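Local coordinates for SusD homolog (Bacteroides thetaiotaomicron VPI-5482, PDB 3IHV), which probably binds glycans at the bacterial outer membrane as a SusD-family protein, helping to capture them for uptake, at residues A[14-20]-A[105-109]; A[49-55]-A[301-305]; A[72-78]-A[516-522]; A[200-204]-A[394-400]. All coordinates share one frame; numbering follows the deposited sequence. Where two conformers were deposited one is given.

Interaction 1: A[14-20]-A[105-109]; sequences MNNAEEA and YTTTD
D109 OD2 is gripped by two donors: A17 N reaches it at 3.0 Å along a nearly straight bond (173° at the hydrogen), and a water donates a second. The same water accepts from E18 N, so the carboxylate serves two N-H groups of the first turn of helix 17-29, one directly, one through water. A17 N approaches from above the carboxylate plane, and A17 CB packs tightly on D109 CG, 3.3 Å away. N16 caps this helix: its CG stands between the backbone N and the carbonyl carbon (chi1 54°), which brings OD1 to E19 N. T106 OG1 caps helix 107-135 by taking D109 N; two N-termini thus meet, and the acidic side chain between them is probably stabilised by the helix end it faces. Y105 OH donates to M14 O at 2.7 Å from above the carbonyl plane, and M14 O lies at the ring edge. N16 CA sits over one ring face, a CH-pi contact 4.1 Å from the centroid. Selenomethionine M14 and A20 pack on I98 of helix 75-101, while A17 touches L112 and Y105 touches A113, so helix 17-29 starts against both helices of the 75-135 hairpin.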
loop_
_atom_site.group_PDB
_atom_site.type_symbol
_atom_site.label_atom_id
_atom_site.label_comp_id
_atom_site.label_asym_id
_atom_site.label_seq_id
_atom_site.Cartn_x
_atom_site.Cartn_y
_atom_site.Cartn_z
HETATM N N MSE A 14 -12.142 25.995 15.184
HETATM C CA MSE A 14 -11.168 26.387 14.156
HETATM C C MSE A 14 -10.917 27.894 14.144
HETATM O O MSE A 14 -10.767 28.512 13.092
HETATM C CB MSE A 14 -11.588 25.870 12.783
HETATM C CG MSE A 14 -11.709 24.328 12.752
HETATM SE SE MSE A 14 -12.042 23.557 11.000
HETATM C CE MSE A 14 -10.618 24.625 10.207
ATOM N N ASN A 15 -10.854 28.469 15.335
ATOM C CA ASN A 15 -10.623 29.906 15.498
ATOM C C ASN A 15 -9.160 30.321 15.387
ATOM O O ASN A 15 -8.848 31.529 15.383
ATOM C CB ASN A 15 -11.215 30.384 16.821
ATOM C CG ASN A 15 -12.724 30.408 16.795
ATOM O OD1 ASN A 15 -13.334 30.828 15.802
ATOM N ND2 ASN A 15 -13.345 29.951 17.886
ATOM N N ASN A 16 -8.271 29.334 15.346
ATOM C CA ASN A 16 -6.853 29.573 15.153
ATOM C C ASN A 16 -6.239 28.323 14.538
ATOM O O ASN A 16 -6.928 27.325 14.349
ATOM C CB ASN A 16 -6.182 29.984 16.458
ATOM C CG ASN A 16 -6.426 28.990 17.576
ATOM O OD1 ASN A 16 -6.371 27.797 17.371
ATOM N ND2 ASN A 16 -6.712 29.499 18.764
ATOM N N ALA A 17 -4.953 28.380 14.212
ATOM C CA ALA A 17 -4.299 27.241 13.565
ATOM C C ALA A 17 -4.259 26.003 14.455
ATOM O O ALA A 17 -4.345 24.874 13.963
ATOM C CB ALA A 17 -2.918 27.619 13.101
ATOM N N GLU A 18 -4.104 26.192 15.757
ATOM C CA GLU A 18 -4.060 25.032 16.670
ATOM C C GLU A 18 -5.398 24.256 16.638
ATOM O O GLU A 18 -5.402 23.037 16.582
ATOM C CB GLU A 18 -3.706 25.465 18.087
ATOM C CG GLU A 18 -3.610 24.317 19.071
ATOM C CD GLU A 18 -3.385 24.795 20.508
ATOM O OE1 GLU A 18 -2.842 25.917 20.729
ATOM O OE2 GLU A 18 -3.767 24.025 21.420
ATOM N N GLU A 19 -6.516 24.975 16.626
ATOM C CA GLU A 19 -7.836 24.341 16.527
ATOM C C GLU A 19 -8.021 23.704 15.166
ATOM O O GLU A 19 -8.572 22.607 15.066
ATOM C CB GLU A 19 -8.960 25.332 16.807
ATOM C CG GLU A 19 -8.946 25.833 18.229
ATOM C CD GLU A 19 -10.067 26.771 18.551
ATOM O OE1 GLU A 19 -10.973 27.010 17.715
ATOM O OE2 GLU A 19 -10.032 27.276 19.671
ATOM N N ALA A 20 -7.545 24.373 14.116
ATOM C CA ALA A 20 -7.636 23.834 12.766
ATOM C C ALA A 20 -6.855 22.529 12.676
ATOM O O ALA A 20 -7.290 21.566 12.007
ATOM C CB ALA A 20 -7.107 24.846 11.720
ATOM N N TYR A 105 -7.100 34.678 10.965
ATOM C CA TYR A 105 -5.903 34.171 11.583
ATOM C C TYR A 105 -4.739 35.152 11.574
ATOM O O TYR A 105 -4.643 36.024 10.688
ATOM C CB TYR A 105 -5.467 32.901 10.873
ATOM C CG TYR A 105 -6.324 31.675 11.079
ATOM C CD1 TYR A 105 -7.557 31.715 11.754
ATOM C CD2 TYR A 105 -5.952 30.478 10.485
ATOM C CE1 TYR A 105 -8.341 30.569 11.894
ATOM C CE2 TYR A 105 -6.725 29.334 10.628
ATOM C CZ TYR A 105 -7.910 29.381 11.345
ATOM O OH TYR A 105 -8.658 28.210 11.402
ATOM N N THR A 106 -3.845 34.986 12.547
ATOM C CA THR A 106 -2.613 35.794 12.605
ATOM C C THR A 106 -1.737 35.405 11.424
ATOM O O THR A 106 -1.951 34.366 10.827
ATOM C CB THR A 106 -1.796 35.473 13.898
ATOM O OG1 THR A 106 -1.416 34.091 13.877
ATOM C CG2 THR A 106 -2.623 35.771 15.132
ATOM N N THR A 107 -0.751 36.226 11.090
ATOM C CA THR A 107 0.178 35.920 9.990
ATOM C C THR A 107 0.775 34.519 10.085
ATOM O O THR A 107 0.810 33.780 9.115
ATOM C CB THR A 107 1.284 36.977 9.986
ATOM O OG1 THR A 107 0.642 38.245 9.845
ATOM C CG2 THR A 107 2.268 36.753 8.850
ATOM N N THR A 108 1.245 34.169 11.281
ATOM C CA THR A 108 1.815 32.848 11.538
ATOM C C THR A 108 0.828 31.753 11.281
ATOM O O THR A 108 1.139 30.748 10.669
ATOM C CB THR A 108 2.273 32.753 13.004
ATOM O OG1 THR A 108 3.341 33.668 13.186
ATOM C CG2 THR A 108 2.729 31.358 13.358
ATOM N N ASP A 109 -0.380 31.949 11.759
ATOM C CA ASP A 109 -1.431 30.939 11.592
ATOM C C ASP A 109 -1.956 30.829 10.172
ATOM O O ASP A 109 -2.373 29.736 9.782
ATOM C CB ASP A 109 -2.595 31.194 12.561
ATOM C CG ASP A 109 -2.273 30.738 13.983
ATOM O OD1 ASP A 109 -1.101 30.461 14.220
ATOM O OD2 ASP A 109 -3.186 30.708 14.849
HETATM O O HOH W 1 -2.858 28.723 16.708
#

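Interaction 2: A[49-55]-A[301-305]; sequences TDISQVE and NVKVV
Backbone hydrogen bonds pair Q53 with K303 in both directions: Q53 N to K303 O at 2.9 Å, and K303 N to Q53 O at 2.8 Å. V305 N to I51 O and E55 N to N301 O extend this antiparallel ladder at its ends. S52 with V304 and V54 with V302 are the non-hydrogen-bonded pairs, where CA-H groups add weaker contacts, such as S52 CA to K303 O at 3.3 Å. V305 packs on the backbone of 49-55: its CG2 lies 3.5 Å from S52 N and its CB rests on D50 O. The K303 chain, bent at chi2 (-52°), runs beside E55 in the same direction, CE lying 3.8 Å from E55 CG. Their charged ends part: K303 NZ bonds to N365 O and A300 O, and E55 forms a salt bridge with R63. A water joins Q53 NE2 to V304 O, and that nitrogen also donates to N501 O. The two-stranded sheet is held by main-chain bonds, while its polar side chains tie it to surrounding loops.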
loop_
_atom_site.group_PDB
_atom_site.type_symbol
_atom_site.label_atom_id
_atom_site.label_comp_id
_atom_site.label_asym_id
_atom_site.label_seq_id
_atom_site.Cartn_x
_atom_site.Cartn_y
_atom_site.Cartn_z
ATOM N N THR A 49 -1.903 -12.707 -6.289
ATOM C CA THR A 49 -1.033 -12.295 -7.392
ATOM C C THR A 49 0.050 -13.356 -7.637
ATOM O O THR A 49 -0.094 -14.525 -7.237
ATOM C CB THR A 49 -0.326 -10.950 -7.034
ATOM O OG1 THR A 49 0.566 -11.149 -5.936
ATOM C CG2 THR A 49 -1.373 -9.886 -6.635
ATOM N N ASP A 50 1.124 -12.961 -8.341
ATOM C CA ASP A 50 2.270 -13.826 -8.524
ATOM C C ASP A 50 3.167 -13.930 -7.302
ATOM O O ASP A 50 4.035 -14.801 -7.272
ATOM C CB ASP A 50 3.085 -13.440 -9.750
ATOM C CG ASP A 50 3.487 -11.964 -9.797
ATOM O OD1 ASP A 50 2.852 -11.095 -9.122
ATOM O OD2 ASP A 50 4.434 -11.668 -10.577
ATOM N N ILE A 51 2.977 -13.060 -6.314
ATOM C CA ILE A 51 3.829 -13.075 -5.134
ATOM C C ILE A 51 3.152 -13.489 -3.845
ATOM O O ILE A 51 3.828 -14.015 -2.978
ATOM C CB ILE A 51 4.583 -11.702 -4.956
ATOM C CG1 ILE A 51 3.711 -10.589 -4.419
ATOM C CG2 ILE A 51 5.268 -11.316 -6.284
ATOM C CD1 ILE A 51 4.450 -9.265 -4.067
ATOM N N SER A 52 1.824 -13.278 -3.712
ATOM C CA SER A 52 1.171 -13.634 -2.489
ATOM C C SER A 52 -0.271 -14.044 -2.686
ATOM O O SER A 52 -0.919 -13.702 -3.700
ATOM C CB SER A 52 1.277 -12.499 -1.448
ATOM O OG SER A 52 0.438 -11.443 -1.773
ATOM N N GLN A 53 -0.760 -14.754 -1.676
ATOM C CA GLN A 53 -2.131 -15.230 -1.664
ATOM C C GLN A 53 -2.547 -15.475 -0.237
ATOM O O GLN A 53 -1.708 -15.582 0.691
ATOM C CB GLN A 53 -2.259 -16.544 -2.473
ATOM C CG GLN A 53 -1.432 -17.732 -1.933
ATOM C CD GLN A 53 -1.705 -19.037 -2.657
ATOM O OE1 GLN A 53 -2.790 -19.236 -3.188
ATOM N NE2 GLN A 53 -0.732 -19.961 -2.630
ATOM N N VAL A 54 -3.847 -15.623 -0.051
ATOM C CA VAL A 54 -4.347 -15.945 1.269
ATOM C C VAL A 54 -4.035 -17.428 1.608
ATOM O O VAL A 54 -3.922 -18.260 0.725
ATOM C CB VAL A 54 -5.843 -15.664 1.377
ATOM C CG1 VAL A 54 -6.684 -16.720 0.580
ATOM C CG2 VAL A 54 -6.252 -15.635 2.836
ATOM N N GLU A 55 -3.897 -17.727 2.897
ATOM C CA GLU A 55 -3.666 -19.070 3.392
ATOM C C GLU A 55 -4.791 -20.033 2.982
ATOM O O GLU A 55 -5.941 -19.627 2.827
ATOM C CB GLU A 55 -3.615 -19.031 4.937
ATOM C CG GLU A 55 -3.331 -20.349 5.638
ATOM C CD GLU A 55 -4.511 -21.293 5.777
ATOM O OE1 GLU A 55 -5.702 -20.869 5.736
ATOM O OE2 GLU A 55 -4.206 -22.501 5.940
ATOM N N ASN A 301 -1.831 -14.947 7.855
ATOM C CA ASN A 301 -2.624 -15.496 6.774
ATOM C C ASN A 301 -2.179 -15.093 5.366
ATOM O O ASN A 301 -2.749 -15.585 4.357
ATOM C CB ASN A 301 -4.109 -15.130 6.992
ATOM C CG ASN A 301 -4.682 -15.794 8.199
ATOM O OD1 ASN A 301 -4.396 -16.953 8.448
ATOM N ND2 ASN A 301 -5.552 -15.091 8.916
ATOM N N VAL A 302 -1.189 -14.205 5.262
ATOM C CA VAL A 302 -0.651 -13.826 3.962
ATOM C C VAL A 302 0.494 -14.804 3.685
ATOM O O VAL A 302 1.483 -14.856 4.434
ATOM C CB VAL A 302 -0.108 -12.376 3.932
ATOM C CG1 VAL A 302 0.623 -12.140 2.578
ATOM C CG2 VAL A 302 -1.287 -11.367 4.180
ATOM N N LYS A 303 0.330 -15.593 2.632
ATOM C CA LYS A 303 1.291 -16.599 2.285
ATOM C C LYS A 303 1.992 -16.215 0.991
ATOM O O LYS A 303 1.411 -15.558 0.135
ATOM C CB LYS A 303 0.592 -17.964 2.140
ATOM C CG LYS A 303 -0.115 -18.427 3.377
ATOM C CD LYS A 303 0.816 -18.396 4.608
ATOM C CE LYS A 303 0.246 -19.166 5.782
ATOM N NZ LYS A 303 1.201 -19.037 6.959
ATOM N N VAL A 304 3.248 -16.611 0.880
ATOM C CA VAL A 304 4.066 -16.257 -0.274
ATOM C C VAL A 304 3.977 -17.315 -1.360
ATOM O O VAL A 304 4.137 -18.520 -1.091
ATOM C CB VAL A 304 5.560 -16.066 0.119
ATOM C CG1 VAL A 304 6.417 -15.705 -1.131
ATOM C CG2 VAL A 304 5.699 -15.030 1.238
ATOM N N VAL A 305 3.739 -16.878 -2.599
ATOM C CA VAL A 305 3.666 -17.818 -3.714
ATOM C C VAL A 305 5.050 -18.418 -3.925
ATOM O O VAL A 305 6.019 -17.682 -4.131
ATOM C CB VAL A 305 3.088 -17.144 -4.955
ATOM C CG1 VAL A 305 3.134 -18.079 -6.192
ATOM C CG2 VAL A 305 1.611 -16.657 -4.686
HETATM O O HOH W 2 1.759 -20.015 -0.839
#

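Interaction 3: A[72-78]-A[516-522]; sequences TTQSEVQ and FPIPQRD. With EDO (1,2-ethanediol), chain J; EDO (1,2-ethanediol), chain I.
The turn at 72-73 leads into helix 75-101 and the proline-rich segment 516-519 into helix 520-525; the backbones come closest around P519 and Q520, where the CA atoms of T73 and Q520, and of Q78 and P519, are each 5.1 Å apart. One main-chain bond spans them, Q520 N to T72 O at 3.0 Å, the donor above the carbonyl plane. T72 OG1 donates to Q520 OE1 at 2.7 Å, in the carbonyl plane and on a lone pair. The Q520 chain bends at chi2 (63°) to bring its amide back, with T73 CG2 alongside, 3.6 Å from Q520 CB. Q520 NE2 donates to D524. V77 CG2 meets F516 CD2 at 3.7 Å, and V77 CG1 lies 4.3 Å from both P517 CG and P519 CG. Q78 crosses P519 at about a right angle, Q78 CA 3.7 Å from P519 CG. R521 NH1 forms a salt bridge with D522 OD1, which also accepts from an ethanediol, probably a crystallisation additive; D522 OD2, buried against Q78 CG, has no polar partner in the model. F516 meets the rings of F45 and F70 and packs with V77 on F135 of helix 107-135; P519 and D522 touch W81 of helix 75-101.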
loop_
_atom_site.group_PDB
_atom_site.type_symbol
_atom_site.label_atom_id
_atom_site.label_comp_id
_atom_site.label_asym_id
_atom_site.label_seq_id
_atom_site.Cartn_x
_atom_site.Cartn_y
_atom_site.Cartn_z
ATOM N N THR A 72 -21.297 -8.900 -5.065
ATOM C CA THR A 72 -21.421 -7.449 -4.995
ATOM C C THR A 72 -21.841 -6.937 -3.605
ATOM O O THR A 72 -21.671 -5.777 -3.313
ATOM C CB THR A 72 -22.446 -6.930 -5.959
ATOM O OG1 THR A 72 -23.723 -7.526 -5.631
ATOM C CG2 THR A 72 -22.051 -7.214 -7.444
ATOM N N THR A 73 -22.395 -7.824 -2.783
ATOM C CA THR A 73 -22.861 -7.556 -1.445
ATOM C C THR A 73 -21.800 -7.737 -0.352
ATOM O O THR A 73 -22.105 -7.572 0.821
ATOM C CB THR A 73 -24.012 -8.527 -1.142
ATOM O OG1 THR A 73 -23.559 -9.877 -1.400
ATOM C CG2 THR A 73 -25.247 -8.209 -2.040
ATOM N N GLN A 74 -20.583 -8.112 -0.724
ATOM C CA GLN A 74 -19.513 -8.394 0.245
ATOM C C GLN A 74 -19.343 -7.176 1.142
ATOM O O GLN A 74 -19.072 -6.069 0.664
ATOM C CB GLN A 74 -18.220 -8.744 -0.490
ATOM C CG GLN A 74 -17.198 -9.340 0.425
ATOM C CD GLN A 74 -17.620 -10.705 0.966
ATOM O OE1 GLN A 74 -18.224 -11.510 0.247
ATOM N NE2 GLN A 74 -17.330 -10.955 2.247
ATOM N N SER A 75 -19.498 -7.407 2.448
ATOM C CA SER A 75 -19.512 -6.337 3.442
ATOM C C SER A 75 -18.265 -5.469 3.460
ATOM O O SER A 75 -18.355 -4.244 3.546
ATOM C CB SER A 75 -19.721 -6.937 4.846
ATOM O OG SER A 75 -21.043 -7.415 4.984
ATOM N N GLU A 76 -17.112 -6.107 3.386
ATOM C CA GLU A 76 -15.855 -5.384 3.469
ATOM C C GLU A 76 -15.693 -4.347 2.368
ATOM O O GLU A 76 -15.142 -3.268 2.609
ATOM C CB GLU A 76 -14.654 -6.341 3.439
ATOM C CG GLU A 76 -14.560 -7.300 4.626
ATOM C CD GLU A 76 -15.411 -8.564 4.508
ATOM O OE1 GLU A 76 -16.260 -8.672 3.594
ATOM O OE2 GLU A 76 -15.205 -9.460 5.365
ATOM N N VAL A 77 -16.188 -4.681 1.175
ATOM C CA VAL A 77 -16.129 -3.807 0.034
ATOM C C VAL A 77 -16.960 -2.556 0.316
ATOM O O VAL A 77 -16.481 -1.433 0.130
ATOM C CB VAL A 77 -16.593 -4.513 -1.229
ATOM C CG1 VAL A 77 -16.611 -3.533 -2.403
ATOM C CG2 VAL A 77 -15.663 -5.742 -1.522
ATOM N N GLN A 78 -18.196 -2.749 0.785
ATOM C CA GLN A 78 -19.035 -1.612 1.151
ATOM C C GLN A 78 -18.377 -0.779 2.259
ATOM O O GLN A 78 -18.445 0.466 2.236
ATOM C CB GLN A 78 -20.430 -2.065 1.579
ATOM C CG GLN A 78 -21.429 -0.901 1.806
ATOM C CD GLN A 78 -21.327 -0.245 3.181
ATOM O OE1 GLN A 78 -21.736 0.910 3.373
ATOM N NE2 GLN A 78 -20.809 -0.980 4.141
ATOM N N PHE A 516 -13.132 -3.777 -8.249
ATOM C CA PHE A 516 -14.105 -4.230 -7.258
ATOM C C PHE A 516 -15.476 -3.761 -7.731
ATOM O O PHE A 516 -15.576 -2.810 -8.535
ATOM C CB PHE A 516 -13.785 -3.693 -5.863
ATOM C CG PHE A 516 -12.844 -4.613 -5.048
ATOM C CD1 PHE A 516 -11.883 -5.400 -5.680
ATOM C CD2 PHE A 516 -12.882 -4.620 -3.675
ATOM C CE1 PHE A 516 -11.009 -6.220 -4.934
ATOM C CE2 PHE A 516 -12.003 -5.400 -2.923
ATOM C CZ PHE A 516 -11.090 -6.225 -3.558
ATOM N N PRO A 517 -16.534 -4.438 -7.298
ATOM C CA PRO A 517 -17.851 -3.985 -7.677
ATOM C C PRO A 517 -18.219 -2.711 -6.928
ATOM O O PRO A 517 -17.702 -2.458 -5.838
ATOM C CB PRO A 517 -18.767 -5.109 -7.169
ATOM C CG PRO A 517 -18.021 -5.657 -5.921
ATOM C CD PRO A 517 -16.571 -5.546 -6.327
ATOM N N ILE A 518 -19.151 -1.955 -7.484
ATOM C CA ILE A 518 -19.737 -0.843 -6.761
ATOM C C ILE A 518 -20.574 -1.587 -5.704
ATOM O O ILE A 518 -21.252 -2.534 -6.048
ATOM C CB ILE A 518 -20.666 -0.024 -7.652
ATOM C CG1 ILE A 518 -19.903 0.498 -8.886
ATOM C CG2 ILE A 518 -21.308 1.097 -6.838
ATOM C CD1 ILE A 518 -18.634 1.294 -8.622
ATOM N N PRO A 519 -20.472 -1.218 -4.419
ATOM C CA PRO A 519 -21.226 -1.998 -3.421
ATOM C C PRO A 519 -22.716 -2.092 -3.724
ATOM O O PRO A 519 -23.355 -1.113 -4.138
ATOM C CB PRO A 519 -20.963 -1.264 -2.105
ATOM C CG PRO A 519 -19.691 -0.510 -2.323
ATOM C CD PRO A 519 -19.677 -0.146 -3.795
ATOM N N GLN A 520 -23.272 -3.268 -3.523
ATOM C CA GLN A 520 -24.678 -3.465 -3.833
ATOM C C GLN A 520 -25.575 -2.498 -3.077
ATOM O O GLN A 520 -26.551 -2.015 -3.620
ATOM C CB GLN A 520 -25.101 -4.896 -3.518
ATOM C CG GLN A 520 -26.480 -5.233 -4.065
ATOM C CD GLN A 520 -26.512 -5.153 -5.585
ATOM O OE1 GLN A 520 -25.634 -5.680 -6.259
ATOM N NE2 GLN A 520 -27.548 -4.479 -6.131
ATOM N N ARG A 521 -25.256 -2.228 -1.814
ATOM C CA ARG A 521 -26.048 -1.300 -1.017
ATOM C C ARG A 521 -26.155 0.043 -1.714
ATOM O O ARG A 521 -27.217 0.637 -1.741
ATOM C CB ARG A 521 -25.428 -1.073 0.358
ATOM C CG ARG A 521 -26.219 -0.045 1.221
ATOM C CD ARG A 521 -25.411 0.471 2.437
ATOM N NE ARG A 521 -25.972 1.724 2.998
ATOM C CZ ARG A 521 -25.575 2.976 2.713
ATOM N NH1 ARG A 521 -24.584 3.250 1.855
ATOM N NH2 ARG A 521 -26.187 3.995 3.314
ATOM N N ASP A 522 -25.043 0.522 -2.268
ATOM C CA ASP A 522 -25.028 1.803 -2.974
ATOM C C ASP A 522 -25.704 1.743 -4.322
ATOM O O ASP A 522 -26.417 2.671 -4.702
ATOM C CB ASP A 522 -23.596 2.349 -3.035
ATOM C CG ASP A 522 -23.009 2.508 -1.649
ATOM O OD1 ASP A 522 -23.259 3.557 -1.021
ATOM O OD2 ASP A 522 -22.430 1.565 -1.104
HETATM C C1 EDO J . -25.791 6.037 -1.249
HETATM O O1 EDO J . -24.436 5.803 -1.666
HETATM C C2 EDO J . -25.814 6.676 0.121
HETATM O O2 EDO J . -24.897 7.764 0.140
HETATM C C1 EDO I . -21.995 8.029 -2.069
HETATM O O1 EDO I . -21.519 7.621 -0.804
HETATM C C2 EDO I . -21.460 7.114 -3.122
HETATM O O2 EDO I . -22.335 5.986 -3.291
#

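Interaction 4: A[200-204]-A[394-400]; sequences GLLTK and FLRYADV
K204 leaves its helix with CG anti to the backbone N (chi1 -179°) and bends at chi3 (-79°), while D399 CG is likewise anti to its N; the chains cross at about a right angle. K204 NZ meets D399 OD2 at 2.7 Å on the syn side, tilted 25° from the carboxylate plane, a hydrogen-bonded salt bridge. NZ also donates to a water that bonds to F394 O and lies over the centre of the F394 ring. F394 and L395 form a classic beta bulge opposite I261 of strand 259-263, just before helix 397-412. L395 CD2 presses on helix 195-210, 3.3 Å from L201 N. With no side chain at G200, L395 CD2 and V400 CG2 pack directly on its backbone, V400 CG2 3.6 Å from G200 CA. L201 CD1 touches CE2 at the edge of the F394 ring. D399 OD1 forms a second salt bridge, with R459 of helix 448-463. One buried carboxylate thus faces two cationic side chains, which would probably favour its ionised form, and charge links three helices.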
loop_
_atom_site.group_PDB
_atom_site.type_symbol
_atom_site.label_atom_id
_atom_site.label_comp_id
_atom_site.label_asym_id
_atom_site.label_seq_id
_atom_site.Cartn_x
_atom_site.Cartn_y
_atom_site.Cartn_z
ATOM N N GLY A 200 5.675 12.386 -4.798
ATOM C CA GLY A 200 5.722 10.921 -4.986
ATOM C C GLY A 200 4.372 10.323 -5.343
ATOM O O GLY A 200 4.238 9.503 -6.290
ATOM N N LEU A 201 3.342 10.735 -4.595
ATOM C CA LEU A 201 2.015 10.215 -4.856
ATOM C C LEU A 201 1.510 10.672 -6.226
ATOM O O LEU A 201 0.917 9.879 -6.945
ATOM C CB LEU A 201 1.041 10.602 -3.737
ATOM C CG LEU A 201 -0.390 10.068 -3.923
ATOM C CD1 LEU A 201 -0.398 8.564 -3.987
ATOM C CD2 LEU A 201 -1.270 10.571 -2.788
ATOM N N LEU A 202 1.759 11.921 -6.586
ATOM C CA LEU A 202 1.339 12.434 -7.896
ATOM C C LEU A 202 2.015 11.638 -9.024
ATOM O O LEU A 202 1.393 11.364 -10.041
ATOM C CB LEU A 202 1.599 13.927 -8.013
ATOM C CG LEU A 202 1.118 14.566 -9.307
ATOM C CD1 LEU A 202 -0.364 14.240 -9.573
ATOM C CD2 LEU A 202 1.398 16.093 -9.327
ATOM N N THR A 203 3.267 11.250 -8.826
ATOM C CA THR A 203 3.966 10.399 -9.796
ATOM C C THR A 203 3.195 9.093 -9.984
ATOM O O THR A 203 2.967 8.656 -11.108
ATOM C CB THR A 203 5.404 10.082 -9.303
ATOM O OG1 THR A 203 6.122 11.294 -9.121
ATOM C CG2 THR A 203 6.169 9.138 -10.245
ATOM N N LYS A 204 2.813 8.461 -8.877
ATOM C CA LYS A 204 2.072 7.185 -8.952
ATOM C C LYS A 204 0.691 7.347 -9.602
ATOM O O LYS A 204 0.246 6.499 -10.339
ATOM C CB LYS A 204 1.989 6.485 -7.610
ATOM C CG LYS A 204 1.243 5.131 -7.629
ATOM C CD LYS A 204 1.336 4.395 -6.305
ATOM C CE LYS A 204 2.674 3.704 -6.169
ATOM N NZ LYS A 204 2.728 2.778 -5.022
ATOM N N PHE A 394 2.705 3.186 2.890
ATOM C CA PHE A 394 1.929 3.289 1.666
ATOM C C PHE A 394 2.822 3.716 0.473
ATOM O O PHE A 394 2.596 3.304 -0.691
ATOM C CB PHE A 394 0.759 4.269 1.872
ATOM C CG PHE A 394 -0.106 4.470 0.640
ATOM C CD1 PHE A 394 -0.961 3.473 0.204
ATOM C CD2 PHE A 394 -0.121 5.690 -0.009
ATOM C CE1 PHE A 394 -1.772 3.666 -0.916
ATOM C CE2 PHE A 394 -0.924 5.904 -1.122
ATOM C CZ PHE A 394 -1.765 4.891 -1.573
ATOM N N LEU A 395 3.797 4.599 0.728
ATOM C CA LEU A 395 4.692 5.089 -0.315
ATOM C C LEU A 395 6.086 5.392 0.236
ATOM O O LEU A 395 6.239 6.209 1.180
ATOM C CB LEU A 395 4.149 6.383 -0.965
ATOM C CG LEU A 395 4.903 6.829 -2.238
ATOM C CD1 LEU A 395 4.779 5.768 -3.326
ATOM C CD2 LEU A 395 4.408 8.212 -2.704
ATOM N N ARG A 396 7.090 4.712 -0.316
ATOM C CA ARG A 396 8.491 4.892 0.020
ATOM C C ARG A 396 9.219 5.507 -1.181
ATOM O O ARG A 396 8.840 5.288 -2.318
ATOM C CB ARG A 396 9.172 3.539 0.316
ATOM C CG ARG A 396 8.602 2.848 1.510
ATOM C CD ARG A 396 9.473 1.738 2.043
ATOM N NE ARG A 396 9.425 0.489 1.303
ATOM C CZ ARG A 396 10.367 0.034 0.459
ATOM N NH1 ARG A 396 11.465 0.741 0.155
ATOM N NH2 ARG A 396 10.223 -1.173 -0.056
ATOM N N TYR A 397 10.305 6.210 -0.951
ATOM C CA TYR A 397 11.053 6.777 -2.075
ATOM C C TYR A 397 11.536 5.734 -3.069
ATOM O O TYR A 397 11.639 6.037 -4.262
ATOM C CB TYR A 397 12.223 7.550 -1.512
ATOM C CG TYR A 397 13.056 8.356 -2.452
ATOM C CD1 TYR A 397 12.587 9.538 -2.991
ATOM C CD2 TYR A 397 14.360 7.990 -2.731
ATOM C CE1 TYR A 397 13.374 10.316 -3.811
ATOM C CE2 TYR A 397 15.154 8.762 -3.542
ATOM C CZ TYR A 397 14.652 9.944 -4.076
ATOM O OH TYR A 397 15.455 10.716 -4.859
ATOM N N ALA A 398 11.835 4.500 -2.626
ATOM C CA ALA A 398 12.273 3.479 -3.595
ATOM C C ALA A 398 11.205 3.224 -4.682
ATOM O O ALA A 398 11.518 2.973 -5.825
ATOM C CB ALA A 398 12.627 2.152 -2.888
ATOM N N ASP A 399 9.949 3.236 -4.271
ATOM C CA ASP A 399 8.786 3.047 -5.176
ATOM C C ASP A 399 8.821 4.172 -6.202
ATOM O O ASP A 399 8.714 3.952 -7.439
ATOM C CB ASP A 399 7.528 3.076 -4.297
ATOM C CG ASP A 399 6.243 2.644 -5.004
ATOM O OD1 ASP A 399 6.176 2.613 -6.245
ATOM O OD2 ASP A 399 5.262 2.361 -4.266
ATOM N N VAL A 400 9.056 5.399 -5.726
ATOM C CA VAL A 400 9.114 6.533 -6.625
ATOM C C VAL A 400 10.307 6.428 -7.587
ATOM O O VAL A 400 10.144 6.700 -8.774
ATOM C CB VAL A 400 9.129 7.892 -5.897
ATOM C CG1 VAL A 400 9.157 9.040 -6.931
ATOM C CG2 VAL A 400 7.898 8.036 -4.940
HETATM O O HOH W 3 1.443 4.120 -3.029
#

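From the N terminus, segment 14-20 opens interaction 1, which closes at 105-109 after the chain has passed through 49-55 and 72-78. Interactions 2 and 3 open within that loop and close beyond it, at 301-305 and 516-522, so both cross interaction 1; they also cross each other. Interaction 4, 200-204 with 394-400, follows interaction 1 in series, crosses interaction 2 and is enclosed by the span of interaction 3. Interaction 1 joins N-terminal helices, whereas the other three each connect the N-terminal family region with the SusD region. Interaction 4 lies nearest the chain's centre, interaction 1 farthest; the centres of interactions 1 and 2 are about 47 Å apart.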